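Local coordinates for protein leucine aminopeptidase A1, chloroplastic (Solanum lycopersicum, PDB 5D8N) that removes N-terminal amino acids from peptides as a magnesium-dependent hexameric leucine aminopeptidase, takes part in wound signalling and insect defence, and also has chaperone activity, at residues I32-T37 / P197-K202; N157-I162 / L188-L193; Q126-A131 / T164-G169. The protein carries 1 engineered substitution. All blocks are in the same frame, centred on the assembly; numbering follows the deposited sequence. Where two conformers were deposited one is given.

Interaction 1. Residues I32-T37 / P197-K202. With MG (magnesium ion), chain G.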
ATOM      1  N   ILE A  32       6.486 -40.455  36.096  1.00 28.61           N
ATOM      2  CA  ILE A  32       5.023 -40.569  36.000  1.00 29.08           C
ATOM      3  C   ILE A  32       4.604 -42.003  36.292  1.00 30.36           C
ATOM      4  O   ILE A  32       5.134 -42.955  35.720  1.00 34.30           O
ATOM      5  CB  ILE A  32       4.520 -40.207  34.588  1.00 26.06           C
ATOM      6  CG1 ILE A  32       5.014 -38.826  34.219  1.00 30.43           C
ATOM      7  CG2 ILE A  32       3.003 -40.287  34.538  1.00 24.89           C
ATOM      8  CD1 ILE A  32       4.551 -38.364  32.862  1.00 30.04           C
ATOM      9  N   GLY A  33       3.614 -42.153  37.153  1.00 33.39           N
ATOM     10  CA  GLY A  33       3.107 -43.476  37.465  1.00 32.40           C
ATOM     11  C   GLY A  33       1.643 -43.426  37.801  1.00 34.06           C
ATOM     12  O   GLY A  33       1.115 -42.381  38.221  1.00 34.91           O
ATOM     13  N   ALA A  34       0.971 -44.543  37.537  1.00 31.55           N
ATOM     14  CA  ALA A  34      -0.423 -44.699  37.921  1.00 32.75           C
ATOM     15  C   ALA A  34      -0.479 -45.458  39.247  1.00 38.67           C
ATOM     16  O   ALA A  34       0.296 -46.399  39.422  1.00 36.46           O
ATOM     17  CB  ALA A  34      -1.168 -45.460  36.846  1.00 30.70           C
ATOM     18  N   LYS A  35      -1.162 -44.875  40.235  1.00 43.30           N
ATOM     19  CA  LYS A  35      -1.195 -45.392  41.614  1.00 43.23           C
ATOM     20  C   LYS A  35      -2.624 -45.715  42.010  1.00 40.22           C
ATOM     21  O   LYS A  35      -3.559 -45.083  41.519  1.00 38.36           O
ATOM     22  CB  LYS A  35      -0.655 -44.394  42.648  1.00 42.68           C
ATOM     23  CG  LYS A  35       0.653 -43.708  42.316  1.00 43.34           C
ATOM     24  CD  LYS A  35       1.816 -44.678  42.351  1.00 51.40           C
ATOM     25  CE  LYS A  35       3.137 -43.952  42.157  1.00 58.39           C
ATOM     26  NZ  LYS A  35       4.250 -44.919  41.941  1.00 66.79           N
ATOM     27  N   ASP A  36      -2.771 -46.626  42.969  1.00 45.47           N
ATOM     28  CA  ASP A  36      -4.094 -47.016  43.479  1.00 54.97           C
ATOM     29  C   ASP A  36      -4.439 -46.275  44.773  1.00 51.55           C
ATOM     30  O   ASP A  36      -5.487 -46.509  45.366  1.00 49.71           O
ATOM     31  CB  ASP A  36      -4.227 -48.543  43.661  1.00 60.98           C
ATOM     32  CG  ASP A  36      -3.194 -49.133  44.612  1.00 65.38           C
ATOM     33  OD1 ASP A  36      -2.540 -48.389  45.380  1.00 52.93           O
ATOM     34  OD2 ASP A  36      -3.054 -50.380  44.602  1.00 76.68           O
ATOM     35  N   THR A  37      -3.571 -45.346  45.169  1.00 48.64           N
ATOM     36  CA  THR A  37      -3.795 -44.495  46.324  1.00 43.68           C
ATOM     37  C   THR A  37      -5.132 -43.777  46.225  1.00 40.19           C
ATOM     38  O   THR A  37      -5.456 -43.163  45.214  1.00 41.08           O
ATOM     39  CB  THR A  37      -2.722 -43.398  46.432  1.00 47.38           C
ATOM     40  OG1 THR A  37      -1.418 -43.966  46.311  1.00 45.52           O
ATOM     41  CG2 THR A  37      -2.853 -42.618  47.745  1.00 49.00           C
ATOM     42  N   PRO A 197       0.498 -53.153  34.485  1.00 41.22           N
ATOM     43  CA  PRO A 197       1.318 -53.120  33.280  1.00 42.50           C
ATOM     44  C   PRO A 197       0.716 -52.353  32.099  1.00 36.78           C
ATOM     45  O   PRO A 197       1.453 -51.718  31.350  1.00 33.66           O
ATOM     46  CB  PRO A 197       1.489 -54.607  32.931  1.00 44.91           C
ATOM     47  CG  PRO A 197       1.416 -55.306  34.255  1.00 50.06           C
ATOM     48  CD  PRO A 197       0.426 -54.508  35.068  1.00 48.04           C
ATOM     49  N   GLU A 198      -0.576 -52.533  31.849  1.00 34.97           N
ATOM     50  CA  GLU A 198      -1.202 -51.973  30.657  1.00 33.66           C
ATOM     51  C   GLU A 198      -1.212 -50.436  30.716  1.00 32.85           C
ATOM     52  O   GLU A 198      -0.936 -49.778  29.714  1.00 30.30           O
ATOM     53  CB  GLU A 198      -2.618 -52.517  30.471  1.00 34.45           C
ATOM     54  CG  GLU A 198      -3.184 -52.287  29.078  1.00 43.63           C
ATOM     55  CD  GLU A 198      -4.587 -52.851  28.866  1.00 53.25           C
ATOM     56  OE1 GLU A 198      -5.061 -53.676  29.683  1.00 62.00           O
ATOM     57  OE2 GLU A 198      -5.209 -52.496  27.838  1.00 49.14           O
ATOM     58  N   ILE A 199      -1.662 -49.878  31.838  1.00 32.20           N
ATOM     59  CA  ILE A 199      -1.775 -48.428  31.967  1.00 32.25           C
ATOM     60  C   ILE A 199      -0.387 -47.802  31.980  1.00 31.27           C
ATOM     61  O   ILE A 199      -0.156 -46.825  31.277  1.00 32.07           O
ATOM     62  CB  ILE A 199      -2.584 -48.002  33.206  1.00 32.21           C
ATOM     63  CG1 ILE A 199      -2.872 -46.496  33.131  1.00 31.42           C
ATOM     64  CG2 ILE A 199      -1.862 -48.358  34.496  1.00 30.15           C
ATOM     65  CD1 ILE A 199      -3.890 -46.006  34.134  1.00 29.17           C
ATOM     66  N   GLU A 200       0.587 -48.540  32.492  1.00 30.07           N
ATOM     67  CA  GLU A 200       1.971 -48.107  32.426  1.00 29.63           C
ATOM     68  C   GLU A 200       2.575 -48.122  31.022  1.00 31.17           C
ATOM     69  O   GLU A 200       3.328 -47.198  30.673  1.00 28.62           O
ATOM     70  CB  GLU A 200       2.860 -48.886  33.394  1.00 33.37           C
ATOM     71  CG  GLU A 200       2.527 -48.643  34.863  1.00 39.59           C
ATOM     72  CD  GLU A 200       2.688 -47.198  35.334  1.00 42.44           C
ATOM     73  OE1 GLU A 200       3.545 -46.445  34.805  1.00 41.88           O
ATOM     74  OE2 GLU A 200       2.159 -46.909  36.433  1.00 42.71           O
ATOM     75  N   ARG A 201       2.213 -49.115  30.211  1.00 30.27           N
ATOM     76  CA  ARG A 201       2.610 -49.143  28.802  1.00 33.73           C
ATOM     77  C   ARG A 201       2.051 -47.930  28.053  1.00 29.76           C
ATOM     78  O   ARG A 201       2.705 -47.367  27.171  1.00 29.35           O
ATOM     79  CB  ARG A 201       2.182 -50.431  28.085  1.00 35.32           C
ATOM     80  CG  ARG A 201       3.073 -51.629  28.412  1.00 42.98           C
ATOM     81  CD  ARG A 201       2.852 -52.819  27.472  1.00 43.47           C
ATOM     82  NE  ARG A 201       1.503 -53.387  27.568  1.00 45.78           N
ATOM     83  CZ  ARG A 201       1.133 -54.297  28.469  1.00 47.46           C
ATOM     84  NH1 ARG A 201       1.989 -54.706  29.402  1.00 43.86           N
ATOM     85  NH2 ARG A 201      -0.120 -54.726  28.490  1.00 46.58           N
ATOM     86  N   LYS A 202       0.807 -47.586  28.344  1.00 26.14           N
ATOM     87  CA  LYS A 202       0.166 -46.498  27.634  1.00 26.65           C
ATOM     88  C   LYS A 202       0.790 -45.152  28.021  1.00 26.01           C
ATOM     89  O   LYS A 202       0.986 -44.274  27.180  1.00 28.29           O
ATOM     90  CB  LYS A 202      -1.325 -46.496  27.942  1.00 30.29           C
ATOM     91  CG  LYS A 202      -2.134 -45.651  26.965  1.00 41.08           C
ATOM     92  CD  LYS A 202      -2.348 -46.323  25.615  1.00 47.56           C
ATOM     93  CE  LYS A 202      -2.957 -45.340  24.620  1.00 56.25           C
ATOM     94  NZ  LYS A 202      -3.161 -45.934  23.266  1.00 58.43           N
TER
HETATM   95 MG    MG G 604       7.084 -43.709  34.572  1.00 47.63          MG
HETATM   96  O   HOH W   1       8.044 -41.831  33.991  1.00 30.34           O
HETATM   97  O   HOH W   2       0.811 -48.741  37.917  1.00 42.58           O
HETATM   98  O   HOH W   3       7.956 -43.437  36.479  1.00 42.52           O
HETATM   99  O   HOH W   4       8.913 -45.067  34.327  1.00 44.06           O
HETATM  100  O   HOH W   5       5.659 -45.624  35.463  1.00 40.74           O
HETATM  101  O   HOH W   6       6.420 -44.059  32.868  1.00 37.09           O

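Interaction 2. Residues N157-I162 / L188-L193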
ATOM      1  N   ASN A 157      -6.744 -44.520  28.522  1.00 29.19           N
ATOM      2  CA  ASN A 157      -6.526 -43.500  27.504  1.00 31.84           C
ATOM      3  C   ASN A 157      -6.596 -42.099  28.098  1.00 27.56           C
ATOM      4  O   ASN A 157      -5.805 -41.245  27.732  1.00 27.88           O
ATOM      5  CB  ASN A 157      -7.569 -43.631  26.387  1.00 35.18           C
ATOM      6  CG  ASN A 157      -7.364 -44.867  25.523  1.00 40.73           C
ATOM      7  OD1 ASN A 157      -6.286 -45.464  25.491  1.00 40.71           O
ATOM      8  ND2 ASN A 157      -8.387 -45.206  24.747  1.00 46.54           N
ATOM      9  N   SER A 158      -7.454 -41.906  29.094  1.00 27.19           N
ATOM     10  CA  SER A 158      -7.482 -40.639  29.822  1.00 30.95           C
ATOM     11  C   SER A 158      -6.187 -40.411  30.610  1.00 28.03           C
ATOM     12  O   SER A 158      -5.642 -39.326  30.609  1.00 24.91           O
ATOM     13  CB  SER A 158      -8.665 -40.556  30.785  1.00 33.93           C
ATOM     14  OG  SER A 158      -9.855 -40.538  30.029  1.00 41.82           O
ATOM     15  N   ALA A 159      -5.642 -41.468  31.188  1.00 27.63           N
ATOM     16  CA  ALA A 159      -4.436 -41.342  31.975  1.00 28.56           C
ATOM     17  C   ALA A 159      -3.296 -40.916  31.074  1.00 25.70           C
ATOM     18  O   ALA A 159      -2.497 -40.066  31.455  1.00 22.96           O
ATOM     19  CB  ALA A 159      -4.096 -42.658  32.671  1.00 30.73           C
ATOM     20  N   SER A 160      -3.174 -41.533  29.901  1.00 26.01           N
ATOM     21  CA  SER A 160      -2.055 -41.225  29.023  1.00 25.10           C
ATOM     22  C   SER A 160      -2.157 -39.827  28.404  1.00 23.17           C
ATOM     23  O   SER A 160      -1.149 -39.134  28.226  1.00 23.34           O
ATOM     24  CB  SER A 160      -1.875 -42.273  27.936  1.00 27.19           C
ATOM     25  OG  SER A 160      -2.951 -42.225  27.034  1.00 32.84           O
ATOM     26  N   ALA A 161      -3.381 -39.374  28.190  1.00 22.25           N
ATOM     27  CA  ALA A 161      -3.655 -38.020  27.735  1.00 22.60           C
ATOM     28  C   ALA A 161      -3.389 -36.983  28.829  1.00 21.24           C
ATOM     29  O   ALA A 161      -2.796 -35.942  28.550  1.00 20.92           O
ATOM     30  CB  ALA A 161      -5.099 -37.896  27.256  1.00 24.91           C
ATOM     31  N   ILE A 162      -3.706 -37.309  30.077  1.00 19.93           N
ATOM     32  CA  ILE A 162      -3.339 -36.459  31.212  1.00 20.13           C
ATOM     33  C   ILE A 162      -1.815 -36.315  31.299  1.00 23.08           C
ATOM     34  O   ILE A 162      -1.289 -35.201  31.430  1.00 24.14           O
ATOM     35  CB  ILE A 162      -3.887 -37.015  32.526  1.00 20.36           C
ATOM     36  CG1 ILE A 162      -5.400 -36.794  32.624  1.00 21.50           C
ATOM     37  CG2 ILE A 162      -3.197 -36.394  33.736  1.00 20.87           C
ATOM     38  CD1 ILE A 162      -6.089 -37.657  33.677  1.00 21.66           C
ATOM     39  N   LEU A 188       4.609 -37.056  38.776  1.00 24.94           N
ATOM     40  CA  LEU A 188       3.166 -37.021  38.605  1.00 22.99           C
ATOM     41  C   LEU A 188       2.628 -38.391  38.968  1.00 25.36           C
ATOM     42  O   LEU A 188       3.014 -39.396  38.356  1.00 25.12           O
ATOM     43  CB  LEU A 188       2.827 -36.703  37.149  1.00 21.78           C
ATOM     44  CG  LEU A 188       1.392 -37.014  36.693  1.00 21.21           C
ATOM     45  CD1 LEU A 188       0.364 -36.109  37.336  1.00 19.52           C
ATOM     46  CD2 LEU A 188       1.287 -36.899  35.186  1.00 22.55           C
ATOM     47  N   ASP A 189       1.671 -38.395  39.893  1.00 26.77           N
ATOM     48  CA  ASP A 189       0.883 -39.578  40.231  1.00 28.08           C
ATOM     49  C   ASP A 189      -0.498 -39.421  39.618  1.00 28.07           C
ATOM     50  O   ASP A 189      -1.192 -38.445  39.857  1.00 30.66           O
ATOM     51  CB  ASP A 189       0.770 -39.736  41.758  1.00 29.08           C
ATOM     52  CG  ASP A 189       2.112 -40.020  42.418  1.00 33.11           C
ATOM     53  OD1 ASP A 189       2.976 -40.643  41.761  1.00 35.18           O
ATOM     54  OD2 ASP A 189       2.317 -39.640  43.593  1.00 35.35           O
ATOM     55  N   ILE A 190      -0.858 -40.345  38.746  1.00 28.44           N
ATOM     56  CA  ILE A 190      -2.183 -40.379  38.192  1.00 27.76           C
ATOM     57  C   ILE A 190      -3.026 -41.355  39.002  1.00 30.57           C
ATOM     58  O   ILE A 190      -2.692 -42.534  39.128  1.00 29.50           O
ATOM     59  CB  ILE A 190      -2.118 -40.781  36.712  1.00 27.43           C
ATOM     60  CG1 ILE A 190      -1.272 -39.755  35.943  1.00 29.53           C
ATOM     61  CG2 ILE A 190      -3.521 -40.846  36.118  1.00 25.76           C
ATOM     62  CD1 ILE A 190      -0.995 -40.161  34.513  1.00 31.40           C
ATOM     63  N   LEU A 191      -4.159 -40.864  39.483  1.00 32.53           N
ATOM     64  CA  LEU A 191      -4.977 -41.582  40.452  1.00 31.67           C
ATOM     65  C   LEU A 191      -6.369 -41.875  39.907  1.00 31.66           C
ATOM     66  O   LEU A 191      -6.892 -41.160  39.040  1.00 30.68           O
ATOM     67  CB  LEU A 191      -5.129 -40.770  41.740  1.00 32.79           C
ATOM     68  CG  LEU A 191      -3.859 -40.203  42.384  1.00 32.91           C
ATOM     69  CD1 LEU A 191      -4.214 -39.429  43.655  1.00 35.10           C
ATOM     70  CD2 LEU A 191      -2.850 -41.303  42.674  1.00 30.75           C
ATOM     71  N   GLY A 192      -6.911 -43.002  40.361  1.00 32.41           N
ATOM     72  CA  GLY A 192      -8.306 -43.354  40.112  1.00 31.76           C
ATOM     73  C   GLY A 192      -8.553 -44.032  38.775  1.00 34.04           C
ATOM     74  O   GLY A 192      -9.710 -44.174  38.383  1.00 33.59           O
ATOM     75  N   LEU A 193      -7.507 -44.195  37.964  1.00 30.83           N
ATOM     76  CA  LEU A 193      -7.726 -44.596  36.590  1.00 34.67           C
ATOM     77  C   LEU A 193      -7.136 -45.983  36.305  1.00 34.93           C
ATOM     78  O   LEU A 193      -7.133 -46.422  35.152  1.00 32.96           O
ATOM     79  CB  LEU A 193      -7.162 -43.557  35.610  1.00 33.78           C
ATOM     80  CG  LEU A 193      -7.832 -42.180  35.609  1.00 35.66           C
ATOM     81  CD1 LEU A 193      -7.090 -41.183  34.718  1.00 31.21           C
ATOM     82  CD2 LEU A 193      -9.285 -42.268  35.165  1.00 36.71           C
TER

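Interaction 3. Residues Q126-A131 / T164-G169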
ATOM      1  N   GLN A 126      -2.426 -30.043  30.993  0.58 27.90           N
ATOM      2  CA  GLN A 126      -1.840 -28.728  30.811  0.58 26.57           C
ATOM      3  C   GLN A 126      -2.184 -27.838  32.004  0.58 23.90           C
ATOM      4  O   GLN A 126      -1.340 -27.081  32.475  0.58 21.19           O
ATOM      5  CB  GLN A 126      -2.332 -28.059  29.514  0.58 30.26           C
ATOM      6  CG  GLN A 126      -1.848 -28.729  28.233  0.58 36.47           C
ATOM      7  CD  GLN A 126      -2.619 -28.334  26.969  0.58 41.89           C
ATOM      8  OE1 GLN A 126      -3.363 -27.347  26.923  0.58 43.82           O
ATOM      9  NE2 GLN A 126      -2.479 -29.161  25.939  0.58 42.88           N
ATOM     10  N   ALA A 127      -3.435 -27.873  32.459  1.00 23.03           N
ATOM     11  CA  ALA A 127      -3.846 -26.998  33.570  1.00 23.73           C
ATOM     12  C   ALA A 127      -3.111 -27.415  34.843  1.00 24.22           C
ATOM     13  O   ALA A 127      -2.774 -26.576  35.669  1.00 25.08           O
ATOM     14  CB  ALA A 127      -5.356 -27.044  33.778  1.00 22.90           C
ATOM     15  N   ALA A 128      -2.911 -28.720  35.031  1.00 21.55           N
ATOM     16  CA  ALA A 128      -2.185 -29.208  36.196  1.00 22.10           C
ATOM     17  C   ALA A 128      -0.725 -28.779  36.155  1.00 22.18           C
ATOM     18  O   ALA A 128      -0.186 -28.334  37.168  1.00 23.71           O
ATOM     19  CB  ALA A 128      -2.277 -30.712  36.289  1.00 21.82           C
ATOM     20  N   ALA A 129      -0.124 -28.777  34.970  1.00 21.92           N
ATOM     21  CA  ALA A 129       1.254 -28.307  34.816  1.00 22.34           C
ATOM     22  C   ALA A 129       1.395 -26.817  35.104  1.00 22.22           C
ATOM     23  O   ALA A 129       2.366 -26.372  35.714  1.00 21.44           O
ATOM     24  CB  ALA A 129       1.737 -28.579  33.405  1.00 22.93           C
ATOM     25  N   ALA A 130       0.409 -26.053  34.656  1.00 23.17           N
ATOM     26  CA  ALA A 130       0.417 -24.614  34.876  1.00 25.59           C
ATOM     27  C   ALA A 130       0.281 -24.302  36.367  1.00 26.39           C
ATOM     28  O   ALA A 130       0.914 -23.383  36.864  1.00 25.29           O
ATOM     29  CB  ALA A 130      -0.679 -23.929  34.061  1.00 22.46           C
ATOM     30  N   ALA A 131      -0.593 -25.021  37.067  1.00 25.22           N
ATOM     31  CA  ALA A 131      -0.799 -24.760  38.481  1.00 23.64           C
ATOM     32  C   ALA A 131       0.464 -25.219  39.239  1.00 25.91           C
ATOM     33  O   ALA A 131       0.880 -24.592  40.200  1.00 28.50           O
ATOM     34  CB  ALA A 131      -2.023 -25.500  38.979  1.00 22.24           C
ATOM     35  N   THR A 164       0.394 -36.704  28.913  1.00 22.40           N
ATOM     36  CA  THR A 164       0.815 -35.892  27.771  1.00 21.33           C
ATOM     37  C   THR A 164       0.639 -34.405  28.097  1.00 20.61           C
ATOM     38  O   THR A 164       1.562 -33.594  27.925  1.00 19.78           O
ATOM     39  CB  THR A 164      -0.011 -36.269  26.526  1.00 20.66           C
ATOM     40  OG1 THR A 164       0.286 -37.621  26.130  1.00 23.15           O
ATOM     41  CG2 THR A 164       0.249 -35.335  25.409  1.00 19.67           C
ATOM     42  N   GLY A 165      -0.510 -34.050  28.649  1.00 19.02           N
ATOM     43  CA  GLY A 165      -0.773 -32.635  28.965  1.00 20.10           C
ATOM     44  C   GLY A 165       0.199 -32.086  30.000  1.00 19.02           C
ATOM     45  O   GLY A 165       0.658 -30.953  29.911  1.00 18.15           O
ATOM     46  N   VAL A 166       0.518 -32.899  30.998  1.00 21.22           N
ATOM     47  CA  VAL A 166       1.455 -32.460  32.041  1.00 24.72           C
ATOM     48  C   VAL A 166       2.871 -32.281  31.450  1.00 23.68           C
ATOM     49  O   VAL A 166       3.539 -31.322  31.777  1.00 21.51           O
ATOM     50  CB  VAL A 166       1.487 -33.435  33.216  1.00 20.82           C
ATOM     51  CG1 VAL A 166       2.594 -33.063  34.195  1.00 22.03           C
ATOM     52  CG2 VAL A 166       0.138 -33.430  33.915  1.00 20.49           C
ATOM     53  N   VAL A 167       3.324 -33.249  30.647  1.00 21.52           N
ATOM     54  CA  VAL A 167       4.683 -33.241  30.128  1.00 19.75           C
ATOM     55  C   VAL A 167       4.850 -32.070  29.164  1.00 20.81           C
ATOM     56  O   VAL A 167       5.747 -31.256  29.317  1.00 20.14           O
ATOM     57  CB  VAL A 167       5.039 -34.576  29.426  1.00 20.11           C
ATOM     58  CG1 VAL A 167       6.390 -34.493  28.723  1.00 22.54           C
ATOM     59  CG2 VAL A 167       5.116 -35.713  30.433  1.00 19.76           C
ATOM     60  N   LEU A 168       3.906 -31.923  28.240  1.00 19.91           N
ATOM     61  CA  LEU A 168       4.018 -30.868  27.258  1.00 20.67           C
ATOM     62  C   LEU A 168       3.756 -29.514  27.903  1.00 21.47           C
ATOM     63  O   LEU A 168       4.400 -28.548  27.566  1.00 22.36           O
ATOM     64  CB  LEU A 168       3.008 -31.091  26.132  1.00 19.15           C
ATOM     65  CG  LEU A 168       3.251 -32.345  25.320  1.00 19.50           C
ATOM     66  CD1 LEU A 168       2.213 -32.394  24.182  1.00 21.27           C
ATOM     67  CD2 LEU A 168       4.661 -32.312  24.779  1.00 20.66           C
ATOM     68  N   GLY A 169       2.884 -29.468  28.908  1.00 22.22           N
ATOM     69  CA  GLY A 169       2.574 -28.230  29.590  1.00 22.77           C
ATOM     70  C   GLY A 169       3.709 -27.748  30.465  1.00 25.81           C
ATOM     71  O   GLY A 169       3.819 -26.544  30.682  1.00 23.50           O
TER
HETATM   72  O   HOH W   7       0.451 -25.772  30.887  1.00 40.79           O

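Interaction 1. Residues I32-T37 / P197-K202
Ala-34 sits on Glu-200 and Ile-199, which reach it from the first turns of a helix. Its CB lies 3.8 Å from Ile-199 CG2, with Ile-199 CD1 also close. This apolar side is the tight part. Ile-199 CG1 is anti to the backbone N (chi1 -170°), which carries CD1 in toward the strand. Strand 32-35 is the edge of the six-stranded sheet of the N-terminal, macro-like domain. It pairs with strand 187-191, and the axis of segment 197-202, the start of helix 197-221, runs roughly antiparallel to its own at 152°, 8.4 Å away at closest. The other side of the contact is polar and holds water. Glu-200 bends at chi2 and brings OE2 to the backbone of Ala-34. Ala-34 N donates to Glu-200 OE2 at 2.9 Å, nearly straight. It meets the oxygen on the syn side, 31° out of the carboxylate plane. A water donates to both Glu-200 OE2, at 2.7 Å, and Ala-34 O, at 2.8 Å. Replacing Glu-200 with an alanine would probably leave Ala-34 N without this acceptor and the water with one partner fewer. Two residues earlier, Ile-32 O binds a magnesium ion at 2.4 Å, and five waters complete its six ligands.

Interaction 2. Residues N157-I162 / L188-L193
Ala-159 and Leu-193 bring their CA atoms to 6.5 Å, where helix 157-162 lies against strand 188-191 and the turn that follows it. The side chains that carry the contact are apolar and buried. Ala-159 CB meets two of them, at 3.9 Å from Ile-190 CG2 and 3.9 Å from Leu-193 CD1. Leu-193 CD1 also lies on the helix backbone, 3.8 Å from Ala-159 CA. The same methyl meets Ile-162 CD1 at 3.8 Å, the two side chains reaching toward each other tip to tip. This is helix-on-sheet packing in the alpha/beta N-terminal domain. Strand 187-191 lies between strands 31-35 and 139-144, and helix 152-170 packs on one face of this sheet. Ile-190 points at the helix with two branches. CG1 is anti to the carbonyl carbon (chi1 -60°), and CD1 at its end touches Ala-159 O at 3.4 Å. Ile-162 CG2 is a looser neighbour of Ile-190 CD1, at 4.4 Å. Ile-199 of helix 197-221 also touches Ala-159, and Val-142 of strand 139-144 touches Ile-162. Ser-158 comes near Leu-193 CD1 loosely, through its backbone C and its CB, while its OG is hydrogen-bonded to Ser-154 O one turn back.

Interaction 3. Residues Q126-A131 / T164-G169
Gln-126 and Ala-129 pack on Gly-165 and Gly-169, two glycines one turn apart in a GxxxG sequence. The helices 119-134 and 152-170 of the N-terminal domain meet here. Their short axes cross at -44° and come within 7.3 Å, which is close for two helices. The CA atoms of Gln-126 and Gly-165 are only 4.5 Å apart. A CB on Gly-165 would fall 2.9 Å from Gln-126 N and clash, so the bare CA is what lets the backbones approach.

The side chain of Gln-126 starts beside the glycine backbone. Its CB has Gly-165 O as its nearest neighbour, at the limit of contact. CG lies beside the backbone N and anti to the carbonyl carbon (chi1 -68°). It comes closer, 3.7 Å from Gly-165 O, and also passes near Gly-165 CA. From CG the chain is extended, and CD, OE1 and NE2 lie farther from the glycine and meet nothing of segment 164-169. Gln-126 was deposited in two conformers, and this path holds for one of them.

Gln-126 CA makes a CH...O contact with Gly-165 O at 3.5 Å. That oxygen also accepts the helix bond from Gly-169 N. One turn on, Ala-129 CB rests on the other helix, 3.6 Å from Gly-169 C and 3.7 Å from Val-166 O. Ala-128 CB and Val-166 CG2 are looser neighbours. Ala-128 also meets Ala-48 of strand 46-52 in the sheet. A water donates to Gln-126 O at 2.7 Å and, only weakly, to Gly-169 O.

How the interactions relate
All three interactions lie in the N-terminal domain, away from the magnesium-binding residues of the catalytic domain. Interactions 1 and 2 have centres about 8 Å apart and share the sheet: Gly-33 O and Ile-190 N, 2.9 Å apart, probably hydrogen-bond. Ile-199 CD1 also packs on Leu-193 O. Interactions 2 and 3 both use helix 152-170, with centres about 12 Å apart, and Leu-188 CD2 meets Val-166 CG2 at 3.9 Å. Interactions 1 and 3 are about 18 Å apart between centres, yet Ile-32 CD1 touches Val-167 CG2 at 3.6 Å. The magnesium ion on Ile-32 lies about 9 Å from the Ile-190 side chain.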